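Pectate lyase (Paenibacillus sp. 0602, PDB 5GT5) catalyses the eliminative cleavage of polygalacturonate and probably of partly methylated pectin, most likely with calcium as cofactor, as a secreted polysaccharide lyase of family 1. Local coordinates at residues 227-232 with 310-315; 51-56 with 105-110; 333-338 with 399-404. The protein carries 1 engineered substitution. One frame throughout, in Å; residues are numbered along the deposited sequence.

Contact 1 of 3, residues 227-232 with 310-315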
loop_
_atom_site.group_PDB
_atom_site.type_symbol
_atom_site.label_atom_id
_atom_site.label_comp_id
_atom_site.label_asym_id
_atom_site.label_seq_id
_atom_site.Cartn_x
_atom_site.Cartn_y
_atom_site.Cartn_z
ATOM N N SER A 227 -34.104 24.740 -36.850
ATOM C CA SER A 227 -35.526 24.568 -36.637
ATOM C C SER A 227 -35.952 23.132 -36.354
ATOM O O SER A 227 -37.096 22.907 -35.980
ATOM C CB SER A 227 -36.289 25.081 -37.872
ATOM O OG SER A 227 -35.987 24.290 -39.007
ATOM N N ALA A 228 -35.049 22.157 -36.502
ATOM C CA ALA A 228 -35.395 20.796 -36.109
ATOM C C ALA A 228 -35.492 20.660 -34.589
ATOM O O ALA A 228 -36.198 19.781 -34.072
ATOM C CB ALA A 228 -34.357 19.804 -36.658
ATOM N N VAL A 229 -34.747 21.511 -33.876
ATOM C CA VAL A 229 -34.688 21.429 -32.430
ATOM C C VAL A 229 -35.083 22.735 -31.754
ATOM O O VAL A 229 -35.901 22.720 -30.840
ATOM C CB VAL A 229 -33.282 20.978 -31.948
ATOM C CG1 VAL A 229 -33.212 20.878 -30.425
ATOM C CG2 VAL A 229 -32.925 19.648 -32.571
ATOM N N GLY A 230 -34.494 23.853 -32.164
ATOM C CA GLY A 230 -34.936 25.151 -31.656
ATOM C C GLY A 230 -34.278 25.624 -30.375
ATOM O O GLY A 230 -34.821 26.487 -29.681
ATOM N N LEU A 231 -33.119 25.059 -30.040
ATOM C CA LEU A 231 -32.386 25.573 -28.879
ATOM C C LEU A 231 -31.718 26.885 -29.205
ATOM O O LEU A 231 -31.136 27.054 -30.274
ATOM C CB LEU A 231 -31.307 24.577 -28.462
ATOM C CG LEU A 231 -31.879 23.351 -27.747
ATOM C CD1 LEU A 231 -30.862 22.175 -27.816
ATOM C CD2 LEU A 231 -32.252 23.635 -26.286
ATOM N N SER A 232 -31.766 27.810 -28.257
ATOM C CA SER A 232 -31.025 29.058 -28.416
ATOM C C SER A 232 -29.549 28.875 -28.022
ATOM O O SER A 232 -29.158 27.902 -27.377
ATOM C CB SER A 232 -31.661 30.147 -27.551
ATOM O OG SER A 232 -31.442 29.872 -26.176
ATOM N N ALA A 310 -36.802 14.435 -28.332
ATOM C CA ALA A 310 -37.003 13.428 -29.362
ATOM C C ALA A 310 -36.303 13.797 -30.663
ATOM O O ALA A 310 -35.682 12.941 -31.320
ATOM C CB ALA A 310 -38.506 13.205 -29.599
ATOM N N ALA A 311 -36.335 15.084 -31.013
ATOM C CA ALA A 311 -35.640 15.537 -32.206
ATOM C C ALA A 311 -34.104 15.395 -32.079
ATOM O O ALA A 311 -33.429 15.011 -33.039
ATOM C CB ALA A 311 -36.030 16.961 -32.532
ATOM N N ILE A 312 -33.563 15.644 -30.883
ATOM C CA ILE A 312 -32.119 15.481 -30.656
ATOM C C ILE A 312 -31.698 14.012 -30.819
ATOM O O ILE A 312 -30.776 13.700 -31.584
ATOM C CB ILE A 312 -31.767 15.995 -29.259
ATOM C CG1 ILE A 312 -31.973 17.518 -29.199
ATOM C CG2 ILE A 312 -30.335 15.614 -28.864
ATOM C CD1 ILE A 312 -31.875 18.097 -27.771
ATOM N N ALA A 313 -32.437 13.133 -30.159
ATOM C CA ALA A 313 -32.116 11.713 -30.180
ATOM C C ALA A 313 -32.365 11.101 -31.551
ATOM O O ALA A 313 -31.661 10.182 -31.961
ATOM C CB ALA A 313 -32.880 10.982 -29.114
ATOM N N SER A 314 -33.330 11.624 -32.291
ATOM C CA SER A 314 -33.667 11.018 -33.590
ATOM C C SER A 314 -32.519 11.130 -34.589
ATOM O O SER A 314 -32.423 10.371 -35.560
ATOM C CB SER A 314 -34.894 11.700 -34.191
ATOM O OG SER A 314 -34.538 12.962 -34.739
ATOM N N LYS A 315 -31.646 12.107 -34.382
ATOM C CA LYS A 315 -30.496 12.265 -35.258
ATOM C C LYS A 315 -29.228 11.603 -34.705
ATOM O O LYS A 315 -28.131 11.727 -35.282
ATOM C CB LYS A 315 -30.239 13.746 -35.567
ATOM C CG LYS A 315 -31.115 14.287 -36.648
ATOM C CD LYS A 315 -30.817 13.668 -38.002
ATOM C CE LYS A 315 -31.679 14.329 -39.081
ATOM N NZ LYS A 315 -31.050 14.203 -40.420
#
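Ile312 on helix 306-314 meets Val229 and Leu231 of the loop that joins helix 219-225 to helix 233-241, and its side chain carries most of the apolar contact. From CB, the CG1 branch lies anti to the carbonyl carbon (chi1 -67°), which carries it off the helix toward the loop. Here Ile312 CG1 comes within 3.8 Å of Val229 CG1, while Val229 CG2 stands only slightly farther off. With CD1 extended beyond CG1 (chi2 170°), the tip continues toward Leu231: Ile312 CD1 lies 4.1 Å from Val229 CG1 and 4.2 Å from Leu231 CD1. The isoleucine and valine side chains cross at about a right angle, and both valine methyls face Ile312 CG1. Val229 CG2 also reaches Ala311 CB, at 4.1 Å.

The closest approach is made by Ala311 CB, 3.2 Å from Ala228 O, a tight meeting of methyl and carbonyl that carries no hydrogen bond. Indeed no hydrogen bond links the two segments. The polar bonding runs alongside instead. Ser314 OG donates to Ala311 O at 2.9 Å, tilted 33° from the carbonyl plane, and Tyr223 OH bonds the same oxygen. Around this apolar contact, Leu224, Tyr317 and Phe319 pack on Ile312, and Ile236 and Ile239 pack on Leu231. Ser232, at the end of the loop segment, is the N-cap of helix 233-241, its OG accepting from Asp235 N.

With its centre about 30 Å from the centre of the chain, this is apolar helix-on-loop packing within the helical excursions that project from the parallel beta-helix of family 1 polysaccharide lyases.

Contact 2 of 3, residues 51-56 with 105-110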
loop_
_atom_site.group_PDB
_atom_site.type_symbol
_atom_site.label_atom_id
_atom_site.label_comp_id
_atom_site.label_asym_id
_atom_site.label_seq_id
_atom_site.Cartn_x
_atom_site.Cartn_y
_atom_site.Cartn_z
ATOM N N VAL A 51 8.695 17.205 -2.355
ATOM C CA VAL A 51 7.669 18.245 -2.319
ATOM C C VAL A 51 7.820 19.101 -3.543
ATOM O O VAL A 51 8.930 19.568 -3.855
ATOM C CB VAL A 51 7.769 19.109 -1.052
ATOM C CG1 VAL A 51 6.787 20.270 -1.114
ATOM C CG2 VAL A 51 7.561 18.263 0.209
ATOM N N VAL A 52 6.703 19.306 -4.239
ATOM C CA VAL A 52 6.602 20.252 -5.339
ATOM C C VAL A 52 5.658 21.388 -4.911
ATOM O O VAL A 52 4.458 21.137 -4.659
ATOM C CB VAL A 52 6.079 19.563 -6.632
ATOM C CG1 VAL A 52 5.857 20.628 -7.722
ATOM C CG2 VAL A 52 7.062 18.472 -7.105
ATOM N N GLU A 53 6.186 22.620 -4.780
ATOM C CA GLU A 53 5.367 23.790 -4.510
ATOM C C GLU A 53 5.140 24.540 -5.810
ATOM O O GLU A 53 6.069 25.114 -6.384
ATOM C CB GLU A 53 5.991 24.728 -3.476
ATOM C CG GLU A 53 4.979 25.846 -3.096
ATOM C CD GLU A 53 5.514 26.869 -2.132
ATOM O OE1 GLU A 53 6.585 26.661 -1.537
ATOM O OE2 GLU A 53 4.826 27.897 -1.965
ATOM N N ILE A 54 3.899 24.517 -6.285
ATOM C CA ILE A 54 3.488 25.296 -7.448
ATOM C C ILE A 54 3.350 26.749 -6.982
ATOM O O ILE A 54 2.637 27.024 -6.026
ATOM C CB ILE A 54 2.123 24.794 -7.957
ATOM C CG1 ILE A 54 2.186 23.283 -8.211
ATOM C CG2 ILE A 54 1.641 25.583 -9.187
ATOM C CD1 ILE A 54 3.162 22.922 -9.272
ATOM N N MET A 55 4.054 27.671 -7.626
ATOM C CA MET A 55 4.180 29.031 -7.106
ATOM C C MET A 55 3.171 30.003 -7.707
ATOM O O MET A 55 2.928 31.081 -7.142
ATOM C CB MET A 55 5.608 29.558 -7.383
ATOM C CG MET A 55 6.732 28.671 -6.800
ATOM S SD MET A 55 6.562 28.423 -5.044
ATOM C CE MET A 55 6.954 30.092 -4.459
ATOM N N ASN A 56 2.623 29.644 -8.856
ATOM C CA ASN A 56 1.705 30.522 -9.584
ATOM C C ASN A 56 0.871 29.671 -10.527
ATOM O O ASN A 56 1.145 28.476 -10.678
ATOM C CB ASN A 56 2.487 31.606 -10.351
ATOM C CG ASN A 56 3.715 31.053 -11.086
ATOM O OD1 ASN A 56 4.839 31.292 -10.658
ATOM N ND2 ASN A 56 3.510 30.319 -12.184
ATOM N N PHE A 105 1.562 20.799 -4.067
ATOM C CA PHE A 105 0.628 21.739 -3.486
ATOM C C PHE A 105 0.925 23.141 -3.972
ATOM O O PHE A 105 1.954 23.367 -4.629
ATOM C CB PHE A 105 0.673 21.688 -1.937
ATOM C CG PHE A 105 1.794 22.505 -1.322
ATOM C CD1 PHE A 105 3.117 22.038 -1.369
ATOM C CD2 PHE A 105 1.516 23.705 -0.693
ATOM C CE1 PHE A 105 4.146 22.798 -0.815
ATOM C CE2 PHE A 105 2.547 24.464 -0.126
ATOM C CZ PHE A 105 3.853 24.006 -0.198
ATOM N N SER A 106 0.015 24.070 -3.658
ATOM C CA SER A 106 0.364 25.501 -3.741
ATOM C C SER A 106 -0.080 26.206 -2.486
ATOM O O SER A 106 -0.960 25.734 -1.766
ATOM C CB SER A 106 -0.255 26.163 -4.972
ATOM O OG SER A 106 -1.643 26.470 -4.754
ATOM N N ALA A 107 0.531 27.366 -2.225
ATOM C CA ALA A 107 0.218 28.116 -1.029
ATOM C C ALA A 107 -1.102 28.879 -1.149
ATOM O O ALA A 107 -1.742 29.136 -0.156
ATOM C CB ALA A 107 1.333 29.116 -0.696
ATOM N N ASN A 108 -1.514 29.229 -2.362
ATOM C CA ASN A 108 -2.695 30.090 -2.481
ATOM C C ASN A 108 -3.665 29.716 -3.589
ATOM O O ASN A 108 -4.364 30.566 -4.156
ATOM C CB ASN A 108 -2.302 31.567 -2.557
ATOM C CG ASN A 108 -1.783 32.094 -1.236
ATOM O OD1 ASN A 108 -2.536 32.250 -0.268
ATOM N ND2 ASN A 108 -0.498 32.370 -1.188
ATOM N N GLY A 109 -3.725 28.434 -3.898
ATOM C CA GLY A 109 -4.749 27.960 -4.816
ATOM C C GLY A 109 -4.436 28.240 -6.267
ATOM O O GLY A 109 -5.334 28.637 -7.015
ATOM N N SER A 110 -3.190 28.038 -6.681
ATOM C CA SER A 110 -2.796 28.190 -8.076
ATOM C C SER A 110 -3.553 27.223 -8.981
ATOM O O SER A 110 -3.959 26.130 -8.564
ATOM C CB SER A 110 -1.297 27.929 -8.237
ATOM O OG SER A 110 -0.528 28.962 -7.594
HETATM O O HOH W 1 2.775 28.399 -3.568
#
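Phe105 is joined to strand 51-54 by two backbone hydrogen bonds and by its ring. Phe105 N donates to Val52 O at 3.0 Å and Ile54 N donates to Phe105 O at 2.8 Å, both bonds fairly straight, which pairs Phe105 with Glu53 in parallel register. The ring's CG stands between the backbone N and the carbonyl carbon (chi1 82°), and this turns the ring back over the neighbouring strand. Val51 CG1 meets it at the edge, 3.7 Å from Phe105 CE1. The extended glutamate chain passes its far end, with Glu53 CG 3.6 Å from Phe105 CZ and the carboxylate plane 23° from that of the ring. Without the ring, as with an alanine in place of Phe105, a gap is likely to open beside Val51 CG1 and the methylenes of Glu53, which would lose their packing.

Farther along, Ser106 CB lies 3.2 Å from Ile54 O, and Ile54 CG2 packs on Ser110 CB. A water ties the strands together where they diverge, donating to Glu53 OE2 and Ile54 O and accepting from Ala107 N.

In the next shell, Ser106 OG accepts Ser110 N at 2.9 Å, which holds the turn after the strand, and is bonded to Asn129 O. Strand 30-33 pairs in parallel with 51-54 on one side, and 125-128 with 102-106 on the other, as in successive coils of a parallel beta-helix, while Tyr30 and Leu442 pack on the ring.

Glu53 is buried, yet its OE1 has a salt bridge to Lys438 and a hydrogen bond to Tyr30, and its OE2 takes the water; that set of partners is likely to favour an ionised carboxylate beside the aromatic ring.

Contact 3 of 3, residues 333-338 with 399-404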
loop_
_atom_site.group_PDB
_atom_site.type_symbol
_atom_site.label_atom_id
_atom_site.label_comp_id
_atom_site.label_asym_id
_atom_site.label_seq_id
_atom_site.Cartn_x
_atom_site.Cartn_y
_atom_site.Cartn_z
ATOM N N ALA A 333 -19.318 -2.104 -3.390
ATOM C CA ALA A 333 -20.020 -1.638 -2.183
ATOM C C ALA A 333 -19.841 -0.121 -2.072
ATOM O O ALA A 333 -18.692 0.356 -2.032
ATOM C CB ALA A 333 -19.467 -2.308 -0.947
ATOM N N VAL A 334 -20.957 0.624 -2.069
ATOM C CA VAL A 334 -20.943 2.084 -1.877
ATOM C C VAL A 334 -21.806 2.438 -0.684
ATOM O O VAL A 334 -22.974 2.028 -0.631
ATOM C CB VAL A 334 -21.518 2.837 -3.102
ATOM C CG1 VAL A 334 -21.599 4.342 -2.807
ATOM C CG2 VAL A 334 -20.677 2.584 -4.375
ATOM N N LEU A 335 -21.245 3.146 0.285
ATOM C CA LEU A 335 -22.034 3.724 1.363
ATOM C C LEU A 335 -21.914 5.234 1.284
ATOM O O LEU A 335 -20.798 5.776 1.253
ATOM C CB LEU A 335 -21.534 3.236 2.722
ATOM C CG LEU A 335 -22.166 3.941 3.928
ATOM C CD1 LEU A 335 -23.642 3.563 4.089
ATOM C CD2 LEU A 335 -21.367 3.685 5.222
ATOM N N VAL A 336 -23.054 5.914 1.235
ATOM C CA VAL A 336 -23.138 7.383 1.369
ATOM C C VAL A 336 -23.810 7.695 2.680
ATOM O O VAL A 336 -24.872 7.125 2.967
ATOM C CB VAL A 336 -23.955 7.998 0.240
ATOM C CG1 VAL A 336 -24.074 9.506 0.445
ATOM C CG2 VAL A 336 -23.314 7.665 -1.123
ATOM N N GLU A 337 -23.220 8.556 3.501
ATOM C CA GLU A 337 -23.872 8.920 4.756
ATOM C C GLU A 337 -23.759 10.382 5.118
ATOM O O GLU A 337 -22.785 11.060 4.760
ATOM C CB GLU A 337 -23.441 8.035 5.918
ATOM C CG GLU A 337 -22.025 8.164 6.301
ATOM C CD GLU A 337 -21.564 7.102 7.314
ATOM O OE1 GLU A 337 -22.375 6.595 8.136
ATOM O OE2 GLU A 337 -20.376 6.741 7.243
ATOM N N LYS A 338 -24.753 10.864 5.855
ATOM C CA LYS A 338 -24.726 12.194 6.429
ATOM C C LYS A 338 -24.425 13.220 5.355
ATOM O O LYS A 338 -23.602 14.105 5.525
ATOM C CB LYS A 338 -23.704 12.246 7.579
ATOM C CG LYS A 338 -23.965 11.265 8.721
ATOM C CD LYS A 338 -25.019 11.775 9.701
ATOM C CE LYS A 338 -25.229 10.765 10.841
ATOM N NZ LYS A 338 -26.350 11.192 11.732
ATOM N N PHE A 399 -26.737 -4.809 1.455
ATOM C CA PHE A 399 -25.458 -4.145 1.581
ATOM C C PHE A 399 -24.486 -4.871 2.496
ATOM O O PHE A 399 -24.847 -5.344 3.578
ATOM C CB PHE A 399 -25.614 -2.690 2.045
ATOM C CG PHE A 399 -24.298 -1.976 2.122
ATOM C CD1 PHE A 399 -23.751 -1.402 0.979
ATOM C CD2 PHE A 399 -23.591 -1.934 3.305
ATOM C CE1 PHE A 399 -22.533 -0.810 1.013
ATOM C CE2 PHE A 399 -22.366 -1.322 3.363
ATOM C CZ PHE A 399 -21.819 -0.750 2.206
ATOM N N SER A 400 -23.238 -4.943 2.057
ATOM C CA SER A 400 -22.117 -5.329 2.909
ATOM C C SER A 400 -20.860 -4.841 2.201
ATOM O O SER A 400 -20.856 -4.718 0.967
ATOM C CB SER A 400 -22.064 -6.845 3.122
ATOM O OG SER A 400 -21.735 -7.522 1.928
ATOM N N TRP A 401 -19.816 -4.546 2.967
ATOM C CA TRP A 401 -18.535 -4.191 2.391
ATOM C C TRP A 401 -17.878 -5.408 1.760
ATOM O O TRP A 401 -18.235 -6.549 2.049
ATOM C CB TRP A 401 -17.616 -3.637 3.467
ATOM C CG TRP A 401 -18.076 -2.297 4.013
ATOM C CD1 TRP A 401 -18.550 -2.024 5.280
ATOM C CD2 TRP A 401 -18.106 -1.046 3.299
ATOM N NE1 TRP A 401 -18.873 -0.681 5.386
ATOM C CE2 TRP A 401 -18.598 -0.066 4.186
ATOM C CE3 TRP A 401 -17.763 -0.662 1.992
ATOM C CZ2 TRP A 401 -18.741 1.273 3.814
ATOM C CZ3 TRP A 401 -17.912 0.668 1.630
ATOM C CH2 TRP A 401 -18.404 1.611 2.530
ATOM N N ASN A 402 -16.908 -5.169 0.904
ATOM C CA ASN A 402 -16.146 -6.239 0.291
ATOM C C ASN A 402 -14.814 -6.462 0.968
ATOM O O ASN A 402 -13.948 -5.608 0.909
ATOM C CB ASN A 402 -15.936 -5.954 -1.195
ATOM C CG ASN A 402 -17.226 -6.028 -1.966
ATOM O OD1 ASN A 402 -18.065 -6.913 -1.717
ATOM N ND2 ASN A 402 -17.416 -5.108 -2.913
ATOM N N GLY A 403 -14.664 -7.585 1.676
ATOM C CA GLY A 403 -13.344 -7.958 2.176
ATOM C C GLY A 403 -13.165 -7.633 3.641
ATOM O O GLY A 403 -12.158 -7.974 4.262
ATOM N N PHE A 404 -14.128 -6.896 4.172
ATOM C CA PHE A 404 -14.171 -6.542 5.578
ATOM C C PHE A 404 -15.625 -6.323 5.998
ATOM O O PHE A 404 -16.506 -6.152 5.152
ATOM C CB PHE A 404 -13.288 -5.321 5.909
ATOM C CG PHE A 404 -13.495 -4.132 5.002
ATOM C CD1 PHE A 404 -14.565 -3.271 5.189
ATOM C CD2 PHE A 404 -12.596 -3.863 3.981
ATOM C CE1 PHE A 404 -14.738 -2.164 4.356
ATOM C CE2 PHE A 404 -12.762 -2.768 3.148
ATOM C CZ PHE A 404 -13.832 -1.917 3.327
#
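Apolar contacts dominate where Leu335 and Ala333 face Trp401 and Phe399. Leu335 CB lies 3.5 Å from Trp401 CH2, the two side chains crossing at about a right angle, and also 4.0 Å from Phe399 CZ. Ala333 CB touches both rings, 3.8 Å from Trp401 CE3 and 3.9 Å from Phe399 CE1. Within the loop, Phe399 CZ sits 3.7 Å above the centre of the indole, and Phe404 CE1 lies over the opposite face, offset toward the rim. Phe399 gets there because its CG is anti to the backbone N (chi1 -178°).

Strand 333-337 pairs in parallel with 284-288 and 363-367 in the beta-helix, and the loop of residues 399-404 lies against the side on which Ala333 and Leu335 project.

Carbonyl-to-carbon approaches form a second group: Val334 O comes within 3.3 Å of Phe399 CE1, and Ser400 O within 3.4 Å of Ala333 CB. No hydrogen bond crosses between the segments; the loop is fixed by polar bonds to neighbouring coils. Asn402 OD1 and Ser400 O both bond Lys363 NZ, while Asn402 ND2 donates to Ser331 O and Gly283 O.

Overall arrangement
The three contacts follow one another along the chain without overlapping, and none touches another. Contacts 2 and 3 both involve parallel strands of the beta-helix, with centres 35 Å apart, contact 2 among its early coils and contact 3 among later ones. Contact 1 belongs to the projecting helices: its centre is 45 Å from that of contact 2, across the centre of the chain, and 41 Å from that of contact 3. Contact 3 is the one near a likely catalytic residue, since the side chain of Val334 is about 10 Å from that of Arg276. Contacts 1 and 2 lie away from Arg276 and from the probable calcium ligands Asp152, Asp174 and Asp178.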